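CLIP-associating protein (Drosophila melanogaster, PDB 4G3A) tracks microtubule plus ends and stabilises dynamic microtubules for spindle formation and kinetochore attachment, its N-terminal TOG-like domain forming the present chain. Local coordinates at residues S7-F12 with T33-D38; E71-L76 with Q111-D116; Y169-C174 with R208-V213; R202-L207 with K224-K229. All coordinates share one frame; numbering follows the deposited sequence.

In the fold
The four contacts are spaced along an elongated, all-helical solenoid, the N-terminal TOG-like domain, with contacts 1 and 4 on opposite sides of its centre, their own centres about 49 Å apart. Contact 1 joins the first two helices and passes directly into contact 2, since L35 CB lies 3.5 Å from E75 CB. Contact 2, near the middle, links the repeats HEAT 1 and HEAT 2; about 12 Å separates its nearest atoms from those of contact 3. Contacts 3 and 4 form one C-terminal cluster: their segments alternate along the chain, their centres are about 13 Å apart, and C174 SG meets L207 CD2 at 3.5 Å.

Contact 1. Residues S7-F12 with T33-D38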
# COMPACT_ATOMS: atom_id res chain seq x y z
N SER A 7 -21.37 -20.77 -6.85
CA SER A 7 -21.67 -21.28 -5.51
C SER A 7 -20.39 -21.58 -4.73
O SER A 7 -20.40 -21.66 -3.49
CB SER A 7 -22.55 -22.53 -5.59
OG SER A 7 -21.98 -23.48 -6.47
N ASP A 8 -19.29 -21.76 -5.45
CA ASP A 8 -18.00 -21.96 -4.79
C ASP A 8 -16.85 -21.37 -5.60
O ASP A 8 -17.04 -20.87 -6.71
CB ASP A 8 -17.75 -23.44 -4.52
CG ASP A 8 -17.75 -24.27 -5.78
OD1 ASP A 8 -17.76 -25.51 -5.68
OD2 ASP A 8 -17.75 -23.67 -6.88
N LEU A 9 -15.65 -21.42 -5.03
CA LEU A 9 -14.49 -20.84 -5.68
C LEU A 9 -14.26 -21.38 -7.10
O LEU A 9 -14.03 -20.62 -8.03
CB LEU A 9 -13.24 -21.06 -4.83
CG LEU A 9 -12.73 -19.86 -4.03
CD1 LEU A 9 -11.43 -19.39 -4.63
CD2 LEU A 9 -13.75 -18.73 -4.02
N ASP A 10 -14.35 -22.70 -7.26
CA ASP A 10 -14.14 -23.31 -8.57
C ASP A 10 -15.09 -22.73 -9.60
O ASP A 10 -14.71 -22.49 -10.75
CB ASP A 10 -14.28 -24.83 -8.48
CG ASP A 10 -13.04 -25.51 -7.93
OD1 ASP A 10 -11.92 -25.08 -8.30
OD2 ASP A 10 -13.18 -26.46 -7.13
N GLY A 11 -16.33 -22.50 -9.18
CA GLY A 11 -17.32 -21.86 -10.03
C GLY A 11 -16.90 -20.48 -10.51
O GLY A 11 -17.04 -20.15 -11.69
N PHE A 12 -16.39 -19.65 -9.59
CA PHE A 12 -15.90 -18.33 -9.97
C PHE A 12 -14.74 -18.46 -10.95
O PHE A 12 -14.71 -17.82 -11.99
CB PHE A 12 -15.45 -17.53 -8.74
CG PHE A 12 -16.58 -16.91 -7.97
CD1 PHE A 12 -17.19 -15.75 -8.43
CD2 PHE A 12 -17.03 -17.47 -6.79
CE1 PHE A 12 -18.23 -15.17 -7.73
CE2 PHE A 12 -18.07 -16.89 -6.08
CZ PHE A 12 -18.67 -15.74 -6.55
N THR A 33 -18.05 -10.47 -2.20
CA THR A 33 -19.08 -10.83 -1.23
C THR A 33 -18.85 -12.24 -0.69
O THR A 33 -18.92 -12.48 0.52
CB THR A 33 -20.48 -10.76 -1.84
OG1 THR A 33 -20.79 -9.40 -2.16
CG2 THR A 33 -21.52 -11.31 -0.87
N PHE A 34 -18.57 -13.17 -1.59
CA PHE A 34 -18.35 -14.56 -1.23
C PHE A 34 -17.19 -14.71 -0.25
O PHE A 34 -17.34 -15.31 0.81
CB PHE A 34 -18.08 -15.39 -2.49
CG PHE A 34 -17.83 -16.85 -2.21
CD1 PHE A 34 -18.87 -17.76 -2.26
CD2 PHE A 34 -16.55 -17.30 -1.91
CE1 PHE A 34 -18.64 -19.11 -2.00
CE2 PHE A 34 -16.32 -18.64 -1.66
CZ PHE A 34 -17.37 -19.55 -1.71
N LEU A 35 -16.04 -14.15 -0.62
CA LEU A 35 -14.84 -14.24 0.20
C LEU A 35 -14.97 -13.50 1.53
O LEU A 35 -14.29 -13.82 2.50
CB LEU A 35 -13.63 -13.70 -0.57
CG LEU A 35 -13.21 -14.47 -1.82
CD1 LEU A 35 -12.06 -13.78 -2.50
CD2 LEU A 35 -12.84 -15.90 -1.48
N SER A 36 -15.84 -12.49 1.56
CA SER A 36 -16.00 -11.68 2.77
C SER A 36 -16.72 -12.43 3.89
O SER A 36 -16.49 -12.19 5.07
CB SER A 36 -16.73 -10.38 2.45
OG SER A 36 -15.96 -9.58 1.56
N ASP A 37 -17.59 -13.36 3.50
CA ASP A 37 -18.39 -14.11 4.45
C ASP A 37 -17.60 -15.32 4.97
O ASP A 37 -17.34 -16.26 4.23
CB ASP A 37 -19.68 -14.56 3.77
CG ASP A 37 -20.69 -15.16 4.74
OD1 ASP A 37 -20.30 -15.49 5.88
OD2 ASP A 37 -21.87 -15.31 4.36
N ASP A 38 -17.22 -15.30 6.25
CA ASP A 38 -16.42 -16.39 6.79
C ASP A 38 -17.21 -17.70 6.96
O ASP A 38 -16.67 -18.69 7.45
CB ASP A 38 -15.69 -16.01 8.08
CG ASP A 38 -16.59 -16.02 9.30
OD1 ASP A 38 -17.78 -15.65 9.18
OD2 ASP A 38 -16.10 -16.39 10.39
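D8 and F34 mark the closest backbone approach, their CA atoms 8.2 Å apart, where the start of helix 9-18 faces the last turn of helix 21-36. D8 is the N-cap of the first helix: its OD2 accepts from G11 N at 2.9 Å, the donor arriving nearly along the C-O bond. At the other end of the pair, D37 is the first residue to leave helical angles. The 206 Å² buried between the segments centres on the F34 ring. With CG anti to the backbone N (chi1 179°), this ring reaches across to S7, D8, L9 and F12. S7 O comes to 3.4 Å from F34 CE1, and D8 CA lies near F34 CZ. L9 sends its CD2 branch obliquely to F34 CE2, at 3.5 Å, and the same methyl touches L35 CD2 at 3.9 Å, joining both leucines to the aromatic group. F12 completes the cluster as an offset edge-to-face pair, its edge directed at the face of F34, with centroids 5.6 Å apart and planes at 62°. F12 CE2 is 3.9 Å from F34 CG. F12 also packs on L27, D30 and L31 of helix 21-36, and L35 continues onto E75 and L76 of helix 63-80. This is the apolar seam of a helical hairpin, here the N-terminal end of a TOG-domain solenoid.

Contact 2. Residues E71-L76 with Q111-D116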
# COMPACT_ATOMS: atom_id res chain seq x y z
N GLU A 71 -9.86 -5.64 -3.55
CA GLU A 71 -10.71 -6.10 -2.47
C GLU A 71 -10.70 -7.63 -2.36
O GLU A 71 -10.71 -8.18 -1.26
CB GLU A 71 -12.14 -5.58 -2.66
CG GLU A 71 -12.25 -4.06 -2.52
CD GLU A 71 -13.65 -3.53 -2.80
OE1 GLU A 71 -13.77 -2.58 -3.59
OE2 GLU A 71 -14.63 -4.06 -2.23
N ALA A 72 -10.67 -8.31 -3.50
CA ALA A 72 -10.65 -9.76 -3.51
C ALA A 72 -9.34 -10.24 -2.91
O ALA A 72 -9.32 -11.18 -2.11
CB ALA A 72 -10.82 -10.31 -4.91
N PHE A 73 -8.24 -9.60 -3.30
CA PHE A 73 -6.95 -9.96 -2.76
C PHE A 73 -6.94 -9.70 -1.25
O PHE A 73 -6.43 -10.50 -0.48
CB PHE A 73 -5.81 -9.21 -3.47
CG PHE A 73 -5.39 -9.83 -4.79
CD1 PHE A 73 -5.02 -11.17 -4.86
CD2 PHE A 73 -5.32 -9.07 -5.95
CE1 PHE A 73 -4.63 -11.75 -6.06
CE2 PHE A 73 -4.93 -9.64 -7.16
CZ PHE A 73 -4.58 -10.98 -7.22
N SER A 74 -7.51 -8.58 -0.82
CA SER A 74 -7.58 -8.31 0.61
C SER A 74 -8.27 -9.46 1.35
O SER A 74 -7.82 -9.89 2.41
CB SER A 74 -8.28 -6.97 0.89
OG SER A 74 -7.36 -5.89 0.80
N GLU A 75 -9.37 -9.97 0.78
CA GLU A 75 -10.10 -11.06 1.42
C GLU A 75 -9.29 -12.36 1.46
O GLU A 75 -9.29 -13.06 2.47
CB GLU A 75 -11.47 -11.28 0.75
CG GLU A 75 -12.40 -10.09 0.92
CD GLU A 75 -12.53 -9.66 2.38
OE1 GLU A 75 -12.66 -10.53 3.27
OE2 GLU A 75 -12.50 -8.43 2.63
N LEU A 76 -8.58 -12.67 0.38
CA LEU A 76 -7.67 -13.83 0.37
C LEU A 76 -6.55 -13.67 1.40
O LEU A 76 -6.18 -14.63 2.09
CB LEU A 76 -7.07 -14.04 -1.02
CG LEU A 76 -8.05 -14.42 -2.14
CD1 LEU A 76 -7.39 -14.28 -3.51
CD2 LEU A 76 -8.57 -15.84 -1.93
N GLN A 111 -4.18 0.87 -0.85
CA GLN A 111 -3.53 1.12 0.43
C GLN A 111 -4.02 0.10 1.45
O GLN A 111 -3.27 -0.43 2.26
CB GLN A 111 -3.83 2.55 0.90
CG GLN A 111 -3.03 3.66 0.20
CD GLN A 111 -1.62 3.81 0.76
OE1 GLN A 111 -1.09 2.91 1.41
NE2 GLN A 111 -1.00 4.96 0.49
N LEU A 112 -5.31 -0.20 1.39
CA LEU A 112 -5.89 -1.15 2.33
C LEU A 112 -5.32 -2.56 2.13
O LEU A 112 -5.02 -3.26 3.09
CB LEU A 112 -7.43 -1.12 2.26
CG LEU A 112 -8.23 -2.04 3.18
CD1 LEU A 112 -7.66 -2.08 4.60
CD2 LEU A 112 -9.69 -1.62 3.20
N LEU A 113 -5.15 -2.98 0.88
CA LEU A 113 -4.48 -4.25 0.59
C LEU A 113 -3.09 -4.30 1.24
O LEU A 113 -2.69 -5.33 1.81
CB LEU A 113 -4.36 -4.48 -0.93
CG LEU A 113 -3.77 -5.81 -1.40
CD1 LEU A 113 -4.20 -6.19 -2.86
CD2 LEU A 113 -2.25 -5.83 -1.26
N LEU A 114 -2.35 -3.19 1.13
CA LEU A 114 -1.02 -3.12 1.74
C LEU A 114 -1.11 -3.25 3.27
O LEU A 114 -0.34 -3.99 3.88
CB LEU A 114 -0.29 -1.83 1.35
CG LEU A 114 0.02 -1.65 -0.14
CD1 LEU A 114 0.65 -0.29 -0.39
CD2 LEU A 114 0.93 -2.77 -0.63
N ARG A 115 -2.05 -2.55 3.90
CA ARG A 115 -2.20 -2.68 5.35
C ARG A 115 -2.61 -4.11 5.74
O ARG A 115 -2.16 -4.64 6.76
CB ARG A 115 -3.18 -1.64 5.88
CG ARG A 115 -2.67 -0.19 5.73
CD ARG A 115 -3.43 0.79 6.63
NE ARG A 115 -4.85 0.89 6.29
CZ ARG A 115 -5.33 1.72 5.36
NH1 ARG A 115 -4.50 2.51 4.69
NH2 ARG A 115 -6.62 1.76 5.11
N ASP A 116 -3.45 -4.73 4.92
CA ASP A 116 -3.89 -6.10 5.18
C ASP A 116 -2.72 -7.09 5.14
O ASP A 116 -2.64 -7.99 5.97
CB ASP A 116 -5.01 -6.52 4.22
CG ASP A 116 -6.33 -5.82 4.52
OD1 ASP A 116 -6.58 -5.41 5.67
OD2 ASP A 116 -7.14 -5.69 3.58
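S74 and D116 meet because each turns its side chain anti to its own carbonyl carbon, with chi1 of -85° and -71°. S74 OG then donates to D116 OD2 at 2.8 Å, and D116 OD2 accepts through its anti lone pair, away from the other carboxylate oxygen. Both residues are buried, so the bond gives an enclosed carboxylate oxygen a polar partner; E75 OE2, a like charge 6.1 Å from D116 OD2, might raise the acid's pKa slightly, although E75 is itself paired with K78. The serine hydroxyl also presses on the opposing backbone, with S74 OG 3.3 Å from L113 CA. Such closeness fits the 5.1 Å between the CA atoms of S74 and L113. L113 takes the other course at its first torsion, CG anti to the backbone N, which carries CD1 to F73 CB at 3.5 Å, while the F73 ring leads away to pack on I51 and L54. The axes of segments 71-76 and 111-116 approach to 9.1 Å and run 11° from parallel. Parallel stacking of this kind between the second helices of consecutive units, here HEAT 1 and HEAT 2, is characteristic of the HEAT-repeat solenoid of TOG domains.

Contact 3. Residues Y169-C174 with R208-V213; sequences YIPPVC and RRMDDV
An inverse gamma turn centred on M210 closes over helix 170-175 of the repeat HEAT 3, so that the loop between helices 203-208 and 215-229 packs against the C-terminal part of this HEAT-type TOG domain. The contact buries 233 Å² and is mostly apolar. M210, present as selenomethionine, occupies its middle: the chain bends at chi2 (69°) and again at chi3 (64°), folding the selenoether end back along the helix so that three successive atoms each find a different partner. M210 CG lies 3.9 Å from C174 SG. M210 SE lies 4.0 Å from P171 CG, the two side chains being roughly perpendicular. At the tip, M210 CE meets I170 CG2 at 3.4 Å, closer than two carbons normally pack. C174 is shared between two loop residues, for its SG, anti to its carbonyl carbon (chi1 -75°), also touches V213 CG2 at 3.5 Å. Beside M210, L207 of helix 203-208 packs on I170 and C174, while V213 touches L177. On the polar edge a water bridges the segments, its second bond being weak. D212 OD2 stands 3.4 Å from C174 O, but both atoms are acceptors and the proximity is probably unfavourable. The bridging water donates to P171 O at 2.7 Å and, weakly, to D212 OD1 at 3.4 Å.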
# COMPACT_ATOMS: atom_id res chain seq x y z
N TYR A 169 15.26 5.41 6.42
CA TYR A 169 14.33 6.15 5.56
C TYR A 169 14.50 7.67 5.51
O TYR A 169 14.00 8.34 4.60
CB TYR A 169 12.90 5.83 5.95
CG TYR A 169 12.48 4.48 5.47
CD1 TYR A 169 11.82 4.34 4.27
CD2 TYR A 169 12.77 3.34 6.20
CE1 TYR A 169 11.43 3.10 3.82
CE2 TYR A 169 12.38 2.09 5.76
CZ TYR A 169 11.72 1.98 4.56
OH TYR A 169 11.33 0.74 4.10
N ILE A 170 15.20 8.22 6.49
CA ILE A 170 15.33 9.68 6.52
C ILE A 170 15.96 10.26 5.25
O ILE A 170 15.43 11.22 4.69
CB ILE A 170 16.03 10.19 7.79
CG1 ILE A 170 15.36 9.57 9.02
CG2 ILE A 170 15.95 11.71 7.85
CD1 ILE A 170 13.86 9.74 9.02
N PRO A 171 17.06 9.66 4.77
CA PRO A 171 17.63 10.31 3.58
C PRO A 171 16.73 10.23 2.33
O PRO A 171 16.55 11.25 1.66
CB PRO A 171 18.99 9.60 3.40
CG PRO A 171 19.32 9.07 4.76
CD PRO A 171 17.99 8.68 5.37
N PRO A 172 16.15 9.05 2.01
CA PRO A 172 15.24 9.10 0.87
C PRO A 172 14.02 10.01 1.07
O PRO A 172 13.62 10.66 0.10
CB PRO A 172 14.79 7.64 0.68
CG PRO A 172 15.26 6.92 1.88
CD PRO A 172 16.42 7.66 2.43
N VAL A 173 13.44 10.06 2.26
CA VAL A 173 12.33 10.99 2.48
C VAL A 173 12.83 12.44 2.30
O VAL A 173 12.15 13.29 1.70
CB VAL A 173 11.70 10.82 3.87
CG1 VAL A 173 10.74 11.97 4.18
CG2 VAL A 173 11.00 9.47 3.96
N CYS A 174 14.02 12.73 2.81
CA CYS A 174 14.57 14.08 2.64
C CYS A 174 14.78 14.41 1.16
O CYS A 174 14.54 15.54 0.75
CB CYS A 174 15.85 14.24 3.45
SG CYS A 174 15.58 14.44 5.24
N ARG A 208 20.16 17.68 10.64
CA ARG A 208 21.15 18.74 10.50
C ARG A 208 22.39 18.25 9.75
O ARG A 208 23.07 19.03 9.10
CB ARG A 208 21.52 19.32 11.86
CG ARG A 208 22.12 20.71 11.75
CD ARG A 208 22.55 21.20 13.10
NE ARG A 208 23.33 22.43 13.01
CZ ARG A 208 22.88 23.63 13.39
NH1 ARG A 208 21.65 23.75 13.87
NH2 ARG A 208 23.66 24.69 13.28
N ARG A 209 22.67 16.94 9.83
CA ARG A 209 23.77 16.32 9.10
C ARG A 209 23.39 16.05 7.63
O ARG A 209 24.24 15.77 6.79
CB ARG A 209 24.19 15.01 9.76
CG ARG A 209 23.25 13.85 9.42
CD ARG A 209 23.60 12.54 10.14
NE ARG A 209 24.75 11.86 9.55
CZ ARG A 209 24.77 11.33 8.33
NH1 ARG A 209 23.70 11.41 7.54
NH2 ARG A 209 25.86 10.72 7.88
N MSE A 210 22.10 16.14 7.34
CA MSE A 210 21.59 15.90 6.00
C MSE A 210 21.93 17.11 5.14
O MSE A 210 21.12 18.02 5.01
CB MSE A 210 20.07 15.71 6.05
CG MSE A 210 19.52 14.59 5.21
SE MSE A 210 20.02 12.83 5.89
CE MSE A 210 19.11 12.87 7.58
N ASP A 211 23.12 17.11 4.55
CA ASP A 211 23.54 18.24 3.71
C ASP A 211 22.61 18.42 2.51
O ASP A 211 22.62 19.45 1.84
CB ASP A 211 25.00 18.09 3.27
CG ASP A 211 25.28 16.78 2.57
OD1 ASP A 211 24.36 15.94 2.47
OD2 ASP A 211 26.43 16.59 2.12
N ASP A 212 21.80 17.40 2.24
CA ASP A 212 20.67 17.52 1.34
C ASP A 212 19.76 18.67 1.76
O ASP A 212 19.66 19.68 1.04
CB ASP A 212 19.87 16.21 1.36
CG ASP A 212 18.82 16.13 0.26
OD1 ASP A 212 19.08 15.47 -0.77
OD2 ASP A 212 17.72 16.71 0.44
N VAL A 213 19.14 18.54 2.93
CA VAL A 213 18.15 19.48 3.46
C VAL A 213 18.65 20.92 3.60
O VAL A 213 19.51 21.21 4.44
CB VAL A 213 17.65 19.02 4.85
CG1 VAL A 213 16.63 20.00 5.40
CG2 VAL A 213 17.08 17.61 4.77
O HOH W 1 18.87 12.51 0.90

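Contact 4. Residues R202-L207 with K224-K229; sequences RLRPDL and KFDQVK
R204 and F225 run alongside each other in opposing senses, with the guanidinium plane turned 86° from the phenyl ring. The two groups therefore do not stack; instead the F225 CB methylene lies over one guanidinium face, 3.7 Å from R204 NH1. A bend at chi3 turns the end of the arginine toward D226, whose side chain lies roughly perpendicular to it. R204 NH2 donates to D226 OD1 at 2.7 Å in a salt bridge, but the bond is bent, and the donor approaches from above the carboxylate, 53° out of its plane. These side chains span two antiparallel helical segments, 203-207 and 224-229, whose axes run at 176° and come no closer than 12.8 Å; the pair is the last helical hairpin of the TOG-like domain. Such wide spacing is filled by the F225 ring. L207 CD1 meets the ring's edge, in plane, 3.7 Å from F225 CE1, while L203 CD2 reaches F225 CZ obliquely at 3.7 Å; Y196 of helix 182-199 stacks on the same ring. Further salt bridges, R204 NE with E222 and NH1 with D201, probably fix the guanidinium's rotation. D201 also pairs with K229 NZ, and so probably offsets the like charges of K229 NZ and R204 NH1, 4.9 Å apart.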
# COMPACT_ATOMS: atom_id res chain seq x y z
N ARG A 202 15.88 13.49 18.72
CA ARG A 202 17.10 12.97 18.11
C ARG A 202 17.03 13.12 16.59
O ARG A 202 18.05 13.00 15.90
CB ARG A 202 17.33 11.50 18.47
CG ARG A 202 16.58 10.53 17.56
CD ARG A 202 17.19 9.13 17.61
NE ARG A 202 16.74 8.36 18.77
CZ ARG A 202 17.14 7.13 19.05
NH1 ARG A 202 18.01 6.51 18.26
NH2 ARG A 202 16.67 6.51 20.13
N LEU A 203 15.84 13.39 16.07
CA LEU A 203 15.65 13.57 14.63
C LEU A 203 16.29 14.88 14.17
O LEU A 203 16.74 14.99 13.03
CB LEU A 203 14.17 13.54 14.27
CG LEU A 203 13.81 13.74 12.79
CD1 LEU A 203 14.47 12.68 11.94
CD2 LEU A 203 12.31 13.74 12.58
N ARG A 204 16.35 15.86 15.07
CA ARG A 204 16.83 17.20 14.72
C ARG A 204 18.29 17.24 14.25
O ARG A 204 18.58 17.77 13.18
CB ARG A 204 16.56 18.19 15.88
CG ARG A 204 15.22 17.95 16.57
CD ARG A 204 14.95 18.88 17.77
NE ARG A 204 14.34 20.11 17.31
CZ ARG A 204 13.11 20.51 17.61
NH1 ARG A 204 12.35 19.79 18.42
NH2 ARG A 204 12.65 21.65 17.12
N PRO A 205 19.22 16.68 15.05
CA PRO A 205 20.62 16.62 14.59
C PRO A 205 20.82 15.63 13.44
O PRO A 205 21.76 15.77 12.67
CB PRO A 205 21.37 16.16 15.85
CG PRO A 205 20.33 15.46 16.68
CD PRO A 205 19.08 16.25 16.45
N ASP A 206 19.95 14.63 13.34
CA ASP A 206 19.97 13.72 12.21
C ASP A 206 19.76 14.49 10.92
O ASP A 206 20.44 14.27 9.92
CB ASP A 206 18.85 12.69 12.33
CG ASP A 206 19.24 11.48 13.16
OD1 ASP A 206 20.42 11.38 13.55
OD2 ASP A 206 18.35 10.64 13.42
N LEU A 207 18.77 15.38 10.93
CA LEU A 207 18.47 16.18 9.76
C LEU A 207 19.56 17.22 9.56
O LEU A 207 19.85 17.61 8.43
CB LEU A 207 17.10 16.83 9.86
CG LEU A 207 15.91 15.87 10.01
CD1 LEU A 207 14.68 16.65 10.47
CD2 LEU A 207 15.64 15.11 8.70
N LYS A 224 7.96 23.02 12.96
CA LYS A 224 6.87 22.05 13.01
C LYS A 224 7.03 21.04 14.15
O LYS A 224 6.05 20.64 14.77
CB LYS A 224 6.70 21.37 11.66
CG LYS A 224 6.05 22.29 10.64
CD LYS A 224 6.20 21.78 9.23
CE LYS A 224 5.53 22.72 8.24
NZ LYS A 224 4.04 22.67 8.35
N PHE A 225 8.26 20.63 14.44
CA PHE A 225 8.50 19.74 15.57
C PHE A 225 8.17 20.43 16.90
O PHE A 225 7.55 19.84 17.78
CB PHE A 225 9.95 19.25 15.59
CG PHE A 225 10.37 18.52 14.34
CD1 PHE A 225 11.71 18.28 14.08
CD2 PHE A 225 9.43 18.07 13.43
CE1 PHE A 225 12.10 17.61 12.94
CE2 PHE A 225 9.81 17.40 12.27
CZ PHE A 225 11.15 17.17 12.03
N ASP A 226 8.59 21.69 17.03
CA ASP A 226 8.30 22.45 18.23
C ASP A 226 6.80 22.47 18.43
O ASP A 226 6.31 22.26 19.54
CB ASP A 226 8.81 23.89 18.11
CG ASP A 226 10.31 23.98 18.16
OD1 ASP A 226 10.95 23.05 18.68
OD2 ASP A 226 10.86 25.01 17.69
N GLN A 227 6.08 22.72 17.35
CA GLN A 227 4.63 22.78 17.39
C GLN A 227 4.02 21.46 17.88
O GLN A 227 3.06 21.45 18.67
CB GLN A 227 4.05 23.19 16.04
CG GLN A 227 2.59 23.56 16.09
CD GLN A 227 2.28 24.55 17.21
OE1 GLN A 227 2.97 25.56 17.37
NE2 GLN A 227 1.23 24.27 17.99
N VAL A 228 4.57 20.34 17.41
CA VAL A 228 4.11 19.03 17.89
C VAL A 228 4.35 18.90 19.40
O VAL A 228 3.49 18.45 20.14
CB VAL A 228 4.81 17.88 17.15
CG1 VAL A 228 4.58 16.56 17.88
CG2 VAL A 228 4.34 17.79 15.69
N LYS A 229 5.54 19.31 19.84
CA LYS A 229 5.92 19.24 21.24
C LYS A 229 4.85 19.84 22.16
O LYS A 229 4.65 19.37 23.28
CB LYS A 229 7.27 19.92 21.48
CG LYS A 229 8.23 19.10 22.32
CD LYS A 229 9.19 20.00 23.07
CE LYS A 229 10.62 19.75 22.64
NZ LYS A 229 11.00 18.35 22.93